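PDB 3WP9: Ice-binding protein, which binds to the surface of ice crystals and inhibits their growth and recrystallization, which may protect membranes from freezing injury. Local coordinates for residues A[8-11]-A[12-15]; A[22-25]-A[26-30]. All blocks are in the same frame, centred on the assembly; numbering follows the deposited sequence.

Contact 1: residues A[8-11]-A[12-15]; sequences LGEA and GTFT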
loop_
_atom_site.group_PDB
_atom_site.type_symbol
_atom_site.label_atom_id
_atom_site.label_comp_id
_atom_site.label_asym_id
_atom_site.label_seq_id
_atom_site.Cartn_x
_atom_site.Cartn_y
_atom_site.Cartn_z
ATOM N N LEU A 8 8.902 -8.522 1.908
ATOM C CA LEU A 8 8.937 -7.381 0.955
ATOM C C LEU A 8 10.348 -7.088 0.459
ATOM O O LEU A 8 10.547 -6.306 -0.445
ATOM C CB LEU A 8 8.311 -6.109 1.619
ATOM C CG LEU A 8 6.886 -6.249 2.134
ATOM C CD1 LEU A 8 6.559 -4.858 2.728
ATOM C CD2 LEU A 8 5.939 -6.673 0.995
ATOM N N GLY A 9 11.376 -7.730 1.013
ATOM C CA GLY A 9 12.713 -7.363 0.562
ATOM C C GLY A 9 13.040 -5.874 0.637
ATOM O O GLY A 9 12.707 -5.205 1.640
ATOM N N GLU A 10 13.688 -5.359 -0.422
ATOM C CA GLU A 10 14.185 -3.972 -0.447
ATOM C C GLU A 10 12.967 -3.025 -0.630
ATOM O O GLU A 10 13.060 -1.830 -0.254
ATOM C CB GLU A 10 15.186 -3.755 -1.585
ATOM C CG GLU A 10 16.540 -4.423 -1.379
ATOM C CD GLU A 10 17.123 -4.188 0.014
ATOM O OE1 GLU A 10 16.969 -3.104 0.611
ATOM O OE2 GLU A 10 17.762 -5.122 0.523
ATOM N N ALA A 11 11.846 -3.602 -1.107
ATOM C CA ALA A 11 10.573 -2.832 -1.143
ATOM C C ALA A 11 10.060 -2.446 0.241
ATOM O O ALA A 11 9.385 -1.418 0.437
ATOM C CB ALA A 11 9.520 -3.561 -1.990
ATOM N N GLY A 12 10.470 -3.199 1.264
ATOM C CA GLY A 12 9.958 -2.951 2.553
ATOM C C GLY A 12 10.588 -1.748 3.233
ATOM O O GLY A 12 10.175 -1.428 4.362
ATOM N N THR A 13 11.566 -1.090 2.584
ATOM C CA THR A 13 12.183 0.133 3.085
ATOM C C THR A 13 11.466 1.364 2.514
ATOM O O THR A 13 11.727 2.498 2.920
ATOM C CB THR A 13 13.664 0.216 2.771
ATOM O OG1 THR A 13 13.859 0.043 1.383
ATOM C CG2 THR A 13 14.430 -0.895 3.473
ATOM N N PHE A 14 10.517 1.111 1.606
ATOM C CA PHE A 14 9.764 2.257 1.040
ATOM C C PHE A 14 8.340 2.346 1.566
ATOM O O PHE A 14 7.634 1.318 1.749
ATOM C CB PHE A 14 9.732 2.146 -0.491
ATOM C CG PHE A 14 11.054 2.384 -1.148
ATOM C CD1 PHE A 14 11.445 3.670 -1.571
ATOM C CD2 PHE A 14 11.975 1.334 -1.315
ATOM C CE1 PHE A 14 12.660 3.920 -2.172
ATOM C CE2 PHE A 14 13.209 1.566 -1.928
ATOM C CZ PHE A 14 13.563 2.850 -2.369
ATOM N N THR A 15 7.919 3.599 1.809
ATOM C CA THR A 15 6.515 3.932 2.068
ATOM C C THR A 15 5.665 4.118 0.794
ATOM O O THR A 15 4.476 3.664 0.743
ATOM C CB THR A 15 6.441 5.156 2.960
ATOM O OG1 THR A 15 7.098 4.832 4.218
ATOM C CG2 THR A 15 4.987 5.494 3.198
#
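Thr13 reaches back to Glu10 because its OG1 stands between its own backbone N and carbonyl carbon (chi1 54°), a position from which the hydroxyl turns back to the carbonyl three residues earlier in the same 3-10 turn. There OG1 donates to Glu10 O at 2.6 Å, at a C=O...OG1 angle of 153°, tilted 16° from the carbonyl plane. The backbone of Thr13 grips the same oxygen: Thr13 N lies 3.3 Å from Glu10 O, well above that plane, so one carbonyl takes two bonds from a single residue. Phe14 CG is anti to its carbonyl carbon, which brings ring atom CD2 within 3.5 Å of Glu10 O; the oxygens of Glu10 and Ala11 both lie at the ring edge, near its plane. Bonds of i to i+3 spacing run through the turn, Gly12 N to Gly9 O at 3.0 Å and Phe14 N to Ala11 O at 3.0 Å, as in a 3-10 helix. Gly12 packs its CA 3.7 Å from Leu8 CB, where a side chain at Gly12 would be tight against both Leu8 CB and Gly9 O. The 3-10 turn leads into strand 14-18 against helix 71-89: Asp80 of that helix bonds Glu10 N, Leu74 and Ala77 pack on Phe14, and Ala84 meets Leu8, which also touches Arg200 of strand 200-203.

Contact 2: residues A[22-25]-A[26-30]; sequences ITDV and YPSTV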
loop_
_atom_site.group_PDB
_atom_site.type_symbol
_atom_site.label_atom_id
_atom_site.label_comp_id
_atom_site.label_asym_id
_atom_site.label_seq_id
_atom_site.Cartn_x
_atom_site.Cartn_y
_atom_site.Cartn_z
ATOM N N ILE A 22 5.215 9.232 -9.396
ATOM C CA ILE A 22 4.394 9.535 -8.207
ATOM C C ILE A 22 3.867 10.956 -8.392
ATOM O O ILE A 22 4.654 11.907 -8.595
ATOM C CB ILE A 22 5.202 9.463 -6.896
ATOM C CG1 ILE A 22 5.826 8.082 -6.634
ATOM C CG2 ILE A 22 4.326 9.927 -5.770
ATOM C CD1 ILE A 22 6.676 8.101 -5.365
ATOM N N THR A 23 2.521 11.123 -8.364
ATOM C CA THR A 23 1.947 12.467 -8.548
ATOM C C THR A 23 1.380 12.964 -7.213
ATOM O O THR A 23 1.033 12.156 -6.320
ATOM C CB THR A 23 0.838 12.574 -9.615
ATOM O OG1 THR A 23 -0.284 11.835 -9.210
ATOM C CG2 THR A 23 1.253 11.995 -10.942
ATOM N N ASP A 24 1.242 14.263 -7.081
ATOM C CA ASP A 24 0.751 14.803 -5.867
ATOM C C ASP A 24 0.039 16.141 -6.004
ATOM O O ASP A 24 0.552 17.082 -6.652
ATOM C CB ASP A 24 1.959 15.002 -4.953
ATOM C CG ASP A 24 1.578 15.637 -3.581
ATOM O OD1 ASP A 24 0.846 15.011 -2.801
ATOM O OD2 ASP A 24 2.048 16.756 -3.261
ATOM N N VAL A 25 -1.079 16.269 -5.300
ATOM C CA VAL A 25 -1.753 17.542 -5.106
ATOM C C VAL A 25 -1.359 17.979 -3.704
ATOM O O VAL A 25 -1.733 17.372 -2.730
ATOM C CB VAL A 25 -3.297 17.418 -5.239
ATOM C CG1 VAL A 25 -3.943 18.748 -4.883
ATOM C CG2 VAL A 25 -3.723 16.914 -6.657
ATOM N N TYR A 26 -0.490 18.997 -3.671
ATOM C CA TYR A 26 0.175 19.530 -2.468
ATOM C C TYR A 26 -0.869 20.157 -1.524
ATOM O O TYR A 26 -1.859 20.738 -1.968
ATOM C CB TYR A 26 1.141 20.629 -2.952
ATOM C CG TYR A 26 2.054 21.219 -1.925
ATOM C CD1 TYR A 26 3.330 20.667 -1.710
ATOM C CD2 TYR A 26 1.680 22.349 -1.191
ATOM C CE1 TYR A 26 4.219 21.190 -0.765
ATOM C CE2 TYR A 26 2.562 22.892 -0.241
ATOM C CZ TYR A 26 3.814 22.298 -0.015
ATOM O OH TYR A 26 4.687 22.811 0.936
ATOM N N PRO A 27 -0.658 20.062 -0.220
ATOM C CA PRO A 27 0.477 19.353 0.419
ATOM C C PRO A 27 0.106 17.983 1.008
ATOM O O PRO A 27 -0.979 17.837 1.573
ATOM C CB PRO A 27 0.784 20.280 1.617
ATOM C CG PRO A 27 -0.561 20.764 2.077
ATOM C CD PRO A 27 -1.387 20.914 0.739
ATOM N N SER A 28 1.021 17.040 0.882
ATOM C CA SER A 28 0.886 15.746 1.473
ATOM C C SER A 28 2.045 15.645 2.420
ATOM O O SER A 28 2.956 16.467 2.337
ATOM C CB SER A 28 1.023 14.670 0.391
ATOM O OG SER A 28 -0.207 14.680 -0.319
ATOM N N THR A 29 1.990 14.677 3.304
ATOM C CA THR A 29 3.113 14.358 4.172
ATOM C C THR A 29 3.359 12.894 4.096
ATOM O O THR A 29 2.421 12.075 4.319
ATOM C CB THR A 29 2.745 14.666 5.619
ATOM O OG1 THR A 29 2.514 16.068 5.742
ATOM C CG2 THR A 29 3.920 14.343 6.529
ATOM N N VAL A 30 4.561 12.504 3.722
ATOM C CA VAL A 30 4.915 11.110 3.618
ATOM C C VAL A 30 6.024 10.880 4.660
ATOM O O VAL A 30 7.057 11.513 4.540
ATOM C CB VAL A 30 5.430 10.735 2.206
ATOM C CG1 VAL A 30 5.784 9.276 2.141
ATOM C CG2 VAL A 30 4.330 11.082 1.194
#
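Between Val25 and Ser28 the backbone leaves strand 22-25 and bends round a corner through a cis peptide bond before Pro27, so that Asp24 and Ser28 face each other across the turn. With its CG anti to the backbone N (chi1 178°), Asp24 extends its carboxylate into the bend. Its OD1 accepts the hydroxyl of Ser28 at 2.7 Å, using the lone pair on the side of the other oxygen; Ser28 CB follows closely, 3.2 Å from the same OD1. The second oxygen, OD2, sits 3.4 Å from Tyr26 CA without bonding Tyr26 N. On the outer side of the corner, Pro27 CB lies 3.5 Å above one face of the Tyr26 ring, offset toward its rim, while Tyr26 OH bonds Asp49. Val25 points away from the bend, its side chain about 6 Å from that of Thr193, an ice-binding site by similarity. The turn is a corner of the right-handed beta-helix, joining strands 22-25 and 29-31 of two different parallel sheets. An alanine in place of Asp24 would probably leave the Ser28 hydroxyl without its acceptor and the corner less firmly closed. Ser28 OG donates to Asp24 and accepts from Asn212 N, so this buried hydroxyl is used in both directions. Glu50 takes the Ser28 N-H and also comes close to Asp24 OD2, and this proximity of two acids might raise the proton affinity of one of them.

Overall arrangement
From the N terminus, contact 1 is a 3-10 turn that closes locally against helix 71-89 and delivers the chain to strand 14-18 of the largest parallel sheet. It then enters strand 22-25 of a second parallel sheet, and contact 2 closes the corner that leads to strand 29-31 of a third. The two contacts lie in series, neither nesting nor crossing, with centres about 20 Å apart. Both belong to the first coil of the right-handed beta-helix: contact 1 leads into it and contact 2 turns the corner from its second to its third strand. They meet where the coil comes round: Thr15 CG2 packs 4.0 Å from Val30 CG1, joining the start of the first strand to the third.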